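Local structure of indole-3-acetic acid-amido synthetase GH3.15 (Arabidopsis thaliana, 6E1Q) at residues A[87-99]-A[153-165]. The protein catalyses the ATP-dependent conjugation of glutamine, and possibly cysteine, to the auxin precursor indole-3-butyric acid, and of glutamine to the herbicide 2,4-DB. Residues are numbered along the deposited sequence; the frame is centred on the assembly and turned at random.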
loop_
_atom_site.group_PDB
_atom_site.type_symbol
_atom_site.label_atom_id
_atom_site.label_comp_id
_atom_site.label_asym_id
_atom_site.label_seq_id
_atom_site.Cartn_x
_atom_site.Cartn_y
_atom_site.Cartn_z
ATOM N N CYS A 87 5.659 -3.096 -26.900
ATOM C CA CYS A 87 6.096 -4.377 -26.367
ATOM C C CYS A 87 6.036 -5.440 -27.452
ATOM O O CYS A 87 5.070 -5.503 -28.218
ATOM C CB CYS A 87 5.224 -4.794 -25.162
ATOM S SG CYS A 87 5.891 -6.183 -24.232
ATOM N N ASP A 88 7.073 -6.277 -27.513
ATOM C CA ASP A 88 7.127 -7.358 -28.491
ATOM C C ASP A 88 6.248 -8.542 -28.115
ATOM O O ASP A 88 6.124 -9.482 -28.908
ATOM C CB ASP A 88 8.569 -7.843 -28.682
ATOM C CG ASP A 88 9.011 -8.828 -27.599
ATOM O OD1 ASP A 88 8.664 -8.622 -26.417
ATOM O OD2 ASP A 88 9.703 -9.818 -27.930
ATOM N N ARG A 89 5.661 -8.540 -26.928
ATOM C CA ARG A 89 4.730 -9.580 -26.537
ATOM C C ARG A 89 3.340 -8.990 -26.336
ATOM O O ARG A 89 3.198 -7.791 -26.071
ATOM C CB ARG A 89 5.218 -10.290 -25.265
ATOM C CG ARG A 89 6.356 -11.281 -25.566
ATOM C CD ARG A 89 7.319 -11.474 -24.404
ATOM N NE ARG A 89 8.110 -10.274 -24.147
ATOM C CZ ARG A 89 7.982 -9.520 -23.058
ATOM N NH1 ARG A 89 7.104 -9.860 -22.123
ATOM N NH2 ARG A 89 8.731 -8.432 -22.902
ATOM N N PRO A 90 2.289 -9.800 -26.477
ATOM C CA PRO A 90 0.931 -9.272 -26.317
ATOM C C PRO A 90 0.692 -8.734 -24.913
ATOM O O PRO A 90 1.216 -9.256 -23.927
ATOM C CB PRO A 90 0.031 -10.482 -26.627
ATOM C CG PRO A 90 0.936 -11.667 -26.672
ATOM C CD PRO A 90 2.293 -11.169 -27.020
ATOM N N ILE A 91 -0.084 -7.655 -24.839
ATOM C CA ILE A 91 -0.541 -7.129 -23.556
ATOM C C ILE A 91 -1.729 -7.974 -23.108
ATOM O O ILE A 91 -2.738 -8.058 -23.812
ATOM C CB ILE A 91 -0.924 -5.645 -23.669
ATOM C CG1 ILE A 91 0.240 -4.820 -24.223
ATOM C CG2 ILE A 91 -1.453 -5.098 -22.333
ATOM C CD1 ILE A 91 1.464 -4.894 -23.401
ATOM N N SER A 92 -1.619 -8.607 -21.940
ATOM C CA SER A 92 -2.709 -9.504 -21.563
ATOM C C SER A 92 -3.764 -8.840 -20.684
ATOM O O SER A 92 -4.913 -9.290 -20.683
ATOM C CB SER A 92 -2.169 -10.751 -20.861
ATOM O OG SER A 92 -1.405 -10.379 -19.745
ATOM N N VAL A 93 -3.406 -7.792 -19.930
ATOM C CA VAL A 93 -4.364 -7.024 -19.134
ATOM C C VAL A 93 -3.810 -5.623 -18.972
ATOM O O VAL A 93 -2.606 -5.400 -19.090
ATOM C CB VAL A 93 -4.643 -7.614 -17.718
ATOM C CG1 VAL A 93 -5.593 -8.779 -17.782
ATOM C CG2 VAL A 93 -3.333 -7.981 -16.997
ATOM N N LEU A 94 -4.694 -4.667 -18.689
ATOM C CA LEU A 94 -4.247 -3.408 -18.115
ATOM C C LEU A 94 -4.527 -3.387 -16.623
ATOM O O LEU A 94 -5.613 -3.759 -16.182
ATOM C CB LEU A 94 -4.887 -2.186 -18.768
ATOM C CG LEU A 94 -4.761 -2.074 -20.279
ATOM C CD1 LEU A 94 -5.613 -0.954 -20.821
ATOM C CD2 LEU A 94 -3.286 -1.853 -20.593
ATOM N N LEU A 95 -3.549 -2.929 -15.866
ATOM C CA LEU A 95 -3.649 -2.875 -14.419
ATOM C C LEU A 95 -4.094 -1.484 -13.978
ATOM O O LEU A 95 -3.505 -0.480 -14.396
ATOM C CB LEU A 95 -2.304 -3.223 -13.789
ATOM C CG LEU A 95 -1.772 -4.644 -14.000
ATOM C CD1 LEU A 95 -0.443 -4.823 -13.269
ATOM C CD2 LEU A 95 -2.750 -5.728 -13.564
ATOM N N THR A 96 -5.158 -1.418 -13.175
ATOM C CA THR A 96 -5.593 -0.160 -12.589
ATOM C C THR A 96 -4.810 0.072 -11.306
ATOM O O THR A 96 -4.970 -0.675 -10.338
ATOM C CB THR A 96 -7.086 -0.170 -12.303
ATOM O OG1 THR A 96 -7.778 -0.491 -13.504
ATOM C CG2 THR A 96 -7.516 1.184 -11.863
ATOM N N SER A 97 -3.999 1.110 -11.297
ATOM C CA SER A 97 -3.112 1.385 -10.182
ATOM C C SER A 97 -3.759 2.387 -9.234
ATOM O O SER A 97 -4.655 3.147 -9.618
ATOM C CB SER A 97 -1.772 1.913 -10.705
ATOM O OG SER A 97 -1.108 2.712 -9.755
ATOM N N SER A 98 -3.332 2.336 -7.976
ATOM C CA SER A 98 -3.396 3.512 -7.126
ATOM C C SER A 98 -2.323 4.494 -7.580
ATOM O O SER A 98 -1.308 4.112 -8.169
ATOM C CB SER A 98 -3.179 3.148 -5.660
ATOM O OG SER A 98 -1.791 3.058 -5.379
ATOM N N GLY A 99 -2.543 5.767 -7.302
ATOM C CA GLY A 99 -1.685 6.755 -7.921
ATOM C C GLY A 99 -2.227 7.061 -9.299
ATOM O O GLY A 99 -2.523 6.144 -10.073
ATOM N N THR A 153 -11.390 -2.278 -21.937
ATOM C CA THR A 153 -11.150 -1.228 -22.918
ATOM C C THR A 153 -12.087 -1.378 -24.117
ATOM O O THR A 153 -12.846 -2.347 -24.245
ATOM C CB THR A 153 -9.696 -1.259 -23.386
ATOM O OG1 THR A 153 -9.504 -2.367 -24.288
ATOM C CG2 THR A 153 -8.756 -1.367 -22.211
ATOM N N ALA A 154 -12.015 -0.400 -25.029
ATOM C CA ALA A 154 -12.849 -0.436 -26.229
ATOM C C ALA A 154 -12.546 -1.660 -27.085
ATOM O O ALA A 154 -13.441 -2.229 -27.721
ATOM C CB ALA A 154 -12.638 0.840 -27.043
ATOM N N ASN A 155 -11.285 -2.071 -27.130
ATOM C CA ASN A 155 -10.898 -3.243 -27.899
ATOM C C ASN A 155 -11.065 -4.540 -27.119
ATOM O O ASN A 155 -10.792 -5.612 -27.667
ATOM C CB ASN A 155 -9.448 -3.104 -28.380
ATOM C CG ASN A 155 -9.132 -4.030 -29.532
ATOM O OD1 ASN A 155 -9.968 -4.252 -30.415
ATOM N ND2 ASN A 155 -7.921 -4.579 -29.534
ATOM N N GLY A 156 -11.494 -4.474 -25.859
ATOM C CA GLY A 156 -11.845 -5.659 -25.111
ATOM C C GLY A 156 -10.793 -6.162 -24.149
ATOM O O GLY A 156 -10.988 -7.229 -23.556
ATOM N N LEU A 157 -9.684 -5.445 -23.987
ATOM C CA LEU A 157 -8.690 -5.805 -22.986
ATOM C C LEU A 157 -9.284 -5.674 -21.591
ATOM O O LEU A 157 -9.902 -4.656 -21.277
ATOM C CB LEU A 157 -7.472 -4.885 -23.102
ATOM C CG LEU A 157 -6.139 -5.464 -23.559
ATOM C CD1 LEU A 157 -5.049 -4.375 -23.528
ATOM C CD2 LEU A 157 -5.759 -6.660 -22.722
ATOM N N MET A 158 -9.063 -6.677 -20.739
ATOM C CA MET A 158 -9.556 -6.591 -19.372
ATOM C C MET A 158 -8.720 -5.598 -18.575
ATOM O O MET A 158 -7.524 -5.416 -18.807
ATOM C CB MET A 158 -9.534 -7.955 -18.673
ATOM C CG MET A 158 -10.664 -8.917 -19.063
ATOM S SD MET A 158 -12.359 -8.247 -19.002
ATOM C CE MET A 158 -12.605 -8.082 -17.227
ATOM N N VAL A 159 -9.373 -4.955 -17.622
ATOM C CA VAL A 159 -8.758 -3.970 -16.749
ATOM C C VAL A 159 -8.925 -4.456 -15.312
ATOM O O VAL A 159 -10.051 -4.592 -14.835
ATOM C CB VAL A 159 -9.407 -2.594 -16.942
ATOM C CG1 VAL A 159 -8.756 -1.638 -16.074
ATOM C CG2 VAL A 159 -9.269 -2.142 -18.383
ATOM N N ARG A 160 -7.821 -4.702 -14.619
ATOM C CA ARG A 160 -7.891 -5.329 -13.300
ATOM C C ARG A 160 -6.804 -4.768 -12.408
ATOM O O ARG A 160 -5.874 -4.109 -12.876
ATOM C CB ARG A 160 -7.710 -6.851 -13.364
ATOM C CG ARG A 160 -8.813 -7.597 -14.060
ATOM C CD ARG A 160 -8.514 -9.076 -14.055
ATOM N NE ARG A 160 -9.644 -9.818 -14.588
ATOM C CZ ARG A 160 -9.568 -10.589 -15.662
ATOM N NH1 ARG A 160 -8.410 -10.718 -16.299
ATOM N NH2 ARG A 160 -10.645 -11.230 -16.095
ATOM N N THR A 161 -6.913 -5.072 -11.110
ATOM C CA THR A 161 -5.835 -4.754 -10.177
ATOM C C THR A 161 -4.737 -5.797 -10.288
ATOM O O THR A 161 -4.945 -6.909 -10.790
ATOM C CB THR A 161 -6.333 -4.686 -8.732
ATOM O OG1 THR A 161 -6.876 -5.956 -8.338
ATOM C CG2 THR A 161 -7.426 -3.611 -8.596
ATOM N N MET A 162 -3.546 -5.416 -9.826
ATOM C CA MET A 162 -2.429 -6.357 -9.819
ATOM C C MET A 162 -2.697 -7.529 -8.880
ATOM O O MET A 162 -2.387 -8.686 -9.211
ATOM C CB MET A 162 -1.143 -5.635 -9.424
ATOM C CG MET A 162 -0.010 -6.581 -9.140
ATOM S SD MET A 162 0.680 -7.128 -10.707
ATOM C CE MET A 162 0.570 -8.904 -10.548
ATOM N N VAL A 163 -3.270 -7.249 -7.706
ATOM C CA VAL A 163 -3.605 -8.320 -6.767
ATOM C C VAL A 163 -4.555 -9.319 -7.416
ATOM O O VAL A 163 -4.323 -10.535 -7.383
ATOM C CB VAL A 163 -4.201 -7.731 -5.478
ATOM C CG1 VAL A 163 -4.720 -8.845 -4.613
ATOM C CG2 VAL A 163 -3.137 -6.898 -4.746
ATOM N N THR A 164 -5.638 -8.824 -8.027
ATOM C CA THR A 164 -6.574 -9.743 -8.671
ATOM C C THR A 164 -5.875 -10.560 -9.748
ATOM O O THR A 164 -6.066 -11.776 -9.840
ATOM C CB THR A 164 -7.751 -8.987 -9.275
ATOM O OG1 THR A 164 -8.498 -8.341 -8.239
ATOM C CG2 THR A 164 -8.641 -9.937 -10.038
ATOM N N SER A 165 -5.052 -9.903 -10.572
ATOM C CA SER A 165 -4.339 -10.619 -11.624
ATOM C C SER A 165 -3.407 -11.666 -11.030
ATOM O O SER A 165 -3.298 -12.786 -11.552
ATOM C CB SER A 165 -3.539 -9.634 -12.480
ATOM O OG SER A 165 -4.420 -8.767 -13.160
HETATM O O HOH W 1 -7.745 -8.869 -21.107
HETATM O O HOH W 2 -3.175 -2.602 -9.513
#
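A parallel strand pair in a four-stranded mixed sheet of the GH3 N-terminal domain shows how such pairing links an ATP-binding segment to an acyl-substrate pocket. Segment 87-99, which carries the ATP-binding Ser-97 and Ser-98, lies with its strand beside strand 158-160. Leu-94 uses both backbone groups: its N donates to Met-158 O at 2.9 Å, and its O accepts from Arg-160 N. The third bond, Thr-96 N to Arg-160 O, is 2.8 Å long, with its donor 41° out of the carbonyl plane. Beyond either end of these bonds a water continues the pairing, one joining Ser-92 O to Met-158 N, the other Thr-96 O to Met-162 N.

On one face Leu-94 sets CG against Leu-157 CD1 and presses CD1 tightly on Thr-153 CG2, 3.5 Å away. On the other, Leu-95, CG anti to its carbonyl carbon (chi1 -65°), spreads its methyls over the start of helix 162-172, which carries the ligand-contacting Val-163. CD1 meets Met-162 SD at 3.6 Å, while CD2 rests 3.5 Å from Ser-165 OG. With alanine in place of Leu-95, the gap left between strand and helix would probably let the bent Met-162 side chain turn more freely. Nearby, Val-93 CG1 lies 3.7 Å from Arg-160 NH1.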